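Local coordinates for protein lasso peptide isopeptidase AtxE2 (Asticcacaulis excentricus, PDB 5TXC) that hydrolyses the isopeptide bond of the lasso peptides astexin-2 and astexin-3, opening the threaded ring and converting them to linear peptides, at residues I413-D418 against H468-E473; T502-I507 against I538-F543. One frame throughout, in Å; residues are numbered along the deposited sequence.

How the interactions relate
Both interactions belong to the sheet-and-helix layers of the hydrolase domain, and helix 494-512 connects them, as a partner in interaction 2 and as packing against interaction 1. Interaction 1 is the more buried: strand 414-421 meets the loop that follows its neighbour in the sheet, strand 463-467, through an aromatic stack, apolar packing and bridging waters. Interaction 2, only partly buried, joins the helix itself to the loop between helix 528-538 and strand 545-548; a charged pair lies toward its outer part and apolar contacts lie beneath, and no direct hydrogen bond crosses it. Their centres are about 15 Å apart, yet they touch: Thr502 CG2 lies 3.6 Å from Val415 CG2, and Thr502 OG1 packs near Pro470.

Interaction 1 of 2, residues I413-D418 against H468-E473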
# COMPACT_ATOMS: atom_id res chain seq x y z
N ILE A 413 -17.04 17.24 -6.02
CA ILE A 413 -16.08 16.21 -6.38
C ILE A 413 -16.73 14.84 -6.31
O ILE A 413 -17.47 14.53 -5.36
CB ILE A 413 -14.85 16.30 -5.46
CG1 ILE A 413 -14.15 17.64 -5.69
CG2 ILE A 413 -13.89 15.18 -5.75
CD1 ILE A 413 -13.00 17.93 -4.74
N GLU A 414 -16.50 14.02 -7.34
CA GLU A 414 -17.04 12.67 -7.36
C GLU A 414 -16.37 11.80 -6.31
O GLU A 414 -15.17 11.89 -6.08
CB GLU A 414 -16.84 12.05 -8.74
CG GLU A 414 -17.73 12.66 -9.76
CD GLU A 414 -17.32 12.34 -11.18
OE1 GLU A 414 -16.46 11.44 -11.40
OE2 GLU A 414 -17.86 13.02 -12.08
N VAL A 415 -17.17 10.95 -5.66
CA VAL A 415 -16.71 10.07 -4.60
C VAL A 415 -17.25 8.67 -4.89
O VAL A 415 -18.40 8.53 -5.33
CB VAL A 415 -17.20 10.57 -3.21
CG1 VAL A 415 -16.76 9.63 -2.08
CG2 VAL A 415 -16.73 11.99 -2.95
N PHE A 416 -16.45 7.65 -4.62
CA PHE A 416 -16.96 6.28 -4.52
C PHE A 416 -16.46 5.63 -3.24
O PHE A 416 -15.49 6.07 -2.62
CB PHE A 416 -16.57 5.43 -5.73
CG PHE A 416 -15.22 4.81 -5.63
CD1 PHE A 416 -14.09 5.51 -6.00
CD2 PHE A 416 -15.09 3.48 -5.23
CE1 PHE A 416 -12.84 4.94 -5.93
CE2 PHE A 416 -13.84 2.90 -5.15
CZ PHE A 416 -12.71 3.63 -5.50
N SER A 417 -17.13 4.55 -2.86
CA SER A 417 -16.83 3.73 -1.70
C SER A 417 -17.64 2.45 -1.85
O SER A 417 -18.58 2.39 -2.65
CB SER A 417 -17.17 4.45 -0.39
OG SER A 417 -16.16 5.40 -0.06
N ASP A 418 -17.28 1.43 -1.10
CA ASP A 418 -17.99 0.15 -1.12
C ASP A 418 -18.67 -0.10 0.23
O ASP A 418 -18.09 0.14 1.29
CB ASP A 418 -17.04 -0.99 -1.44
CG ASP A 418 -16.49 -0.88 -2.87
OD1 ASP A 418 -17.28 -0.97 -3.82
OD2 ASP A 418 -15.28 -0.67 -3.02
N HIS A 468 -12.92 5.45 0.24
CA HIS A 468 -11.83 5.92 -0.62
C HIS A 468 -11.92 7.42 -0.62
O HIS A 468 -12.89 7.98 -1.13
CB HIS A 468 -11.97 5.35 -2.03
CG HIS A 468 -11.80 3.87 -2.09
ND1 HIS A 468 -10.61 3.27 -2.45
CD2 HIS A 468 -12.66 2.86 -1.78
CE1 HIS A 468 -10.75 1.95 -2.38
NE2 HIS A 468 -11.98 1.68 -1.98
N SER A 469 -10.96 8.08 0.01
CA SER A 469 -11.07 9.53 0.12
C SER A 469 -10.98 10.14 -1.28
O SER A 469 -10.16 9.71 -2.09
CB SER A 469 -10.00 10.11 1.04
OG SER A 469 -8.72 9.73 0.62
N PRO A 470 -11.85 11.09 -1.60
CA PRO A 470 -11.85 11.68 -2.94
C PRO A 470 -10.70 12.67 -3.12
O PRO A 470 -10.07 13.12 -2.16
CB PRO A 470 -13.18 12.42 -2.98
CG PRO A 470 -13.40 12.84 -1.54
CD PRO A 470 -12.86 11.70 -0.72
N ARG A 471 -10.51 13.07 -4.37
CA ARG A 471 -9.55 14.12 -4.69
C ARG A 471 -9.84 15.36 -3.86
O ARG A 471 -10.99 15.67 -3.55
CB ARG A 471 -9.65 14.48 -6.16
CG ARG A 471 -9.14 13.41 -7.08
CD ARG A 471 -9.15 13.88 -8.51
NE ARG A 471 -8.41 15.13 -8.72
CZ ARG A 471 -8.37 15.76 -9.88
NH1 ARG A 471 -9.03 15.26 -10.91
NH2 ARG A 471 -7.67 16.89 -10.03
N SER A 472 -8.77 16.07 -3.50
CA SER A 472 -8.88 17.35 -2.81
C SER A 472 -9.22 18.46 -3.80
O SER A 472 -8.94 18.36 -4.99
CB SER A 472 -7.56 17.72 -2.14
OG SER A 472 -6.56 17.91 -3.12
N GLU A 473 -9.80 19.54 -3.26
CA GLU A 473 -9.99 20.76 -4.03
C GLU A 473 -8.67 21.22 -4.65
O GLU A 473 -8.61 21.55 -5.84
CB GLU A 473 -10.55 21.87 -3.15
CG GLU A 473 -11.97 21.67 -2.68
CD GLU A 473 -12.48 22.89 -1.92
OE1 GLU A 473 -12.60 22.81 -0.68
OE2 GLU A 473 -12.75 23.93 -2.55
O HOH W 1 -12.13 11.81 -6.39
O HOH W 2 -13.75 8.41 -3.94
O HOH W 3 -13.31 -0.49 -1.33
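His468 lays its imidazole against the Phe416 ring in an offset stack, with centroids 4.5 Å apart and planes 21° from parallel. Phe416 CZ does most of the touching, 3.5 Å from His468 CG, while His468 CB reaches over the phenyl face in a CH-pi contact. Water 3, in the imidazole plane, lies 2.6 Å from His468 NE2 and donates to Asp418 OD2, a carboxylate also paired with Arg404. With an alanine in place of His468, the phenyl face would probably lose its stacking partner and water 3 its imidazole contact. His468 N donates to Ser417 OG at 3.3 Å, and water 2 links Phe416 N to His468 O. Ile413 puts CD1 alongside Arg471 O, at 3.3 Å, and its side chain crosses Pro470 at about a right angle. Pro470 CB is met by two branches, Ile413 CG2 at 4.0 Å and Val415 CG2 at 3.6 Å. The segments run antiparallel (175° between end-to-end directions): strand 414-421 lies next to strand 463-467 in the antiparallel end of the alpha/beta-hydrolase sheet, and 468-473 is the loop leaving the latter, where His468 lies about 4 Å, side chain to side chain, from the catalytically important Tyr438.

Interaction 2 of 2, residues T502-I507 against I538-F543; sequences TLEDLI and INSHRF
Glu504 and Arg542 form a salt bridge without a directed hydrogen bond: Glu504 OE2 is 3.7 Å from Arg542 NE, a long separation, and lies well out of the guanidinium plane. The glutamate passes over the guanidinium group, as Glu504 CG lies 3.6 Å above one face, toward its rim, and the carboxylate and guanidinium planes are 24° apart. Glu504 is extended beyond CG, whereas Arg542 bends at chi2 (-59°); the two side chains cross at about a right angle. Arg542 NH1 forms a salt bridge of its own with Asp508, one turn further along the helix from Glu504. Glu504 OE2 also approaches Ser540 CB at 3.5 Å and accepts a hydrogen bond from water 4, which makes a weak second bond to Asn539 O. The loop is shaped by an ST turn: Arg542 N donates to Ser540 OG at 3.2 Å and 165°. Beside the charged pair, Ile507 CD1 meets Phe543 CE1 at 4.2 Å and Leu503 CD1 lies near Phe543 CZ, while Arg542 CB lies over the centre of one face of that ring. Leu503, Ile507 and Phe543 all also touch Ile435 of strand 431-437, so the loop leading from helix 528-538 into strand 545-548 and helix 494-512 pack together against the parallel part of the central sheet.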
# COMPACT_ATOMS: atom_id res chain seq x y z
N THR A 502 -17.35 14.49 3.44
CA THR A 502 -17.63 13.37 2.55
C THR A 502 -18.05 12.13 3.33
O THR A 502 -19.00 11.44 2.95
CB THR A 502 -16.39 13.06 1.71
OG1 THR A 502 -15.95 14.26 1.05
CG2 THR A 502 -16.69 11.99 0.68
N LEU A 503 -17.35 11.84 4.43
CA LEU A 503 -17.73 10.73 5.29
C LEU A 503 -19.15 10.92 5.81
O LEU A 503 -19.96 9.99 5.76
CB LEU A 503 -16.76 10.63 6.47
CG LEU A 503 -15.45 9.87 6.26
CD1 LEU A 503 -14.60 9.94 7.52
CD2 LEU A 503 -15.70 8.42 5.86
N GLU A 504 -19.45 12.12 6.29
CA GLU A 504 -20.80 12.40 6.78
C GLU A 504 -21.85 12.23 5.67
O GLU A 504 -22.94 11.71 5.92
CB GLU A 504 -20.85 13.82 7.38
CG GLU A 504 -19.98 14.01 8.64
CD GLU A 504 -19.89 15.46 9.18
OE1 GLU A 504 -20.23 16.43 8.46
OE2 GLU A 504 -19.49 15.61 10.36
N ASP A 505 -21.54 12.68 4.44
CA ASP A 505 -22.47 12.45 3.33
C ASP A 505 -22.73 10.96 3.12
O ASP A 505 -23.86 10.56 2.83
CB ASP A 505 -21.93 13.05 2.03
CG ASP A 505 -21.78 14.57 2.10
OD1 ASP A 505 -22.47 15.22 2.94
OD2 ASP A 505 -20.93 15.09 1.33
N LEU A 506 -21.69 10.13 3.26
CA LEU A 506 -21.85 8.70 3.03
C LEU A 506 -22.68 8.05 4.14
O LEU A 506 -23.53 7.20 3.87
CB LEU A 506 -20.47 8.04 2.90
CG LEU A 506 -19.73 8.36 1.61
CD1 LEU A 506 -18.22 8.05 1.69
CD2 LEU A 506 -20.35 7.56 0.47
N ILE A 507 -22.42 8.42 5.39
CA ILE A 507 -23.21 7.93 6.51
C ILE A 507 -24.68 8.32 6.34
O ILE A 507 -25.58 7.47 6.39
CB ILE A 507 -22.62 8.46 7.83
CG1 ILE A 507 -21.18 7.97 7.98
CG2 ILE A 507 -23.47 7.98 9.00
CD1 ILE A 507 -20.35 8.77 8.99
N ILE A 538 -12.52 14.99 16.93
CA ILE A 538 -12.52 16.33 17.49
C ILE A 538 -13.63 17.19 16.88
O ILE A 538 -14.27 17.98 17.58
CB ILE A 538 -11.16 17.03 17.30
CG1 ILE A 538 -10.01 16.28 17.98
CG2 ILE A 538 -11.23 18.42 17.82
CD1 ILE A 538 -10.39 15.68 19.25
N ASN A 539 -13.84 17.09 15.57
CA ASN A 539 -14.65 18.07 14.84
C ASN A 539 -16.01 17.55 14.42
O ASN A 539 -16.60 18.08 13.48
CB ASN A 539 -13.88 18.61 13.64
CG ASN A 539 -12.64 19.36 14.05
OD1 ASN A 539 -12.72 20.53 14.40
ND2 ASN A 539 -11.48 18.71 13.99
N SER A 540 -16.48 16.49 15.04
CA SER A 540 -17.85 16.06 14.84
C SER A 540 -18.23 15.14 15.99
O SER A 540 -17.37 14.66 16.74
CB SER A 540 -18.03 15.35 13.50
OG SER A 540 -17.74 13.99 13.61
N HIS A 541 -19.53 14.89 16.10
CA HIS A 541 -20.10 13.92 17.03
C HIS A 541 -20.66 12.72 16.28
O HIS A 541 -21.56 12.04 16.78
CB HIS A 541 -21.22 14.55 17.86
CG HIS A 541 -20.75 15.58 18.85
ND1 HIS A 541 -20.57 16.90 18.52
CD2 HIS A 541 -20.43 15.46 20.16
CE1 HIS A 541 -20.15 17.57 19.59
NE2 HIS A 541 -20.06 16.72 20.60
N ARG A 542 -20.08 12.40 15.12
CA ARG A 542 -20.64 11.34 14.31
C ARG A 542 -20.25 9.95 14.80
O ARG A 542 -20.96 8.99 14.49
CB ARG A 542 -20.17 11.48 12.87
CG ARG A 542 -20.65 12.72 12.20
CD ARG A 542 -22.14 12.77 12.20
NE ARG A 542 -22.56 13.87 11.35
CZ ARG A 542 -23.40 13.77 10.33
NH1 ARG A 542 -23.94 12.60 10.02
NH2 ARG A 542 -23.70 14.85 9.63
N PHE A 543 -19.19 9.83 15.60
CA PHE A 543 -18.56 8.54 15.85
C PHE A 543 -18.68 8.15 17.31
O PHE A 543 -18.34 8.94 18.19
CB PHE A 543 -17.09 8.57 15.42
CG PHE A 543 -16.90 9.17 14.04
CD1 PHE A 543 -17.26 8.46 12.91
CD2 PHE A 543 -16.37 10.45 13.89
CE1 PHE A 543 -17.11 9.01 11.65
CE2 PHE A 543 -16.21 11.01 12.63
CZ PHE A 543 -16.58 10.28 11.49
O HOH W 4 -18.93 18.49 11.04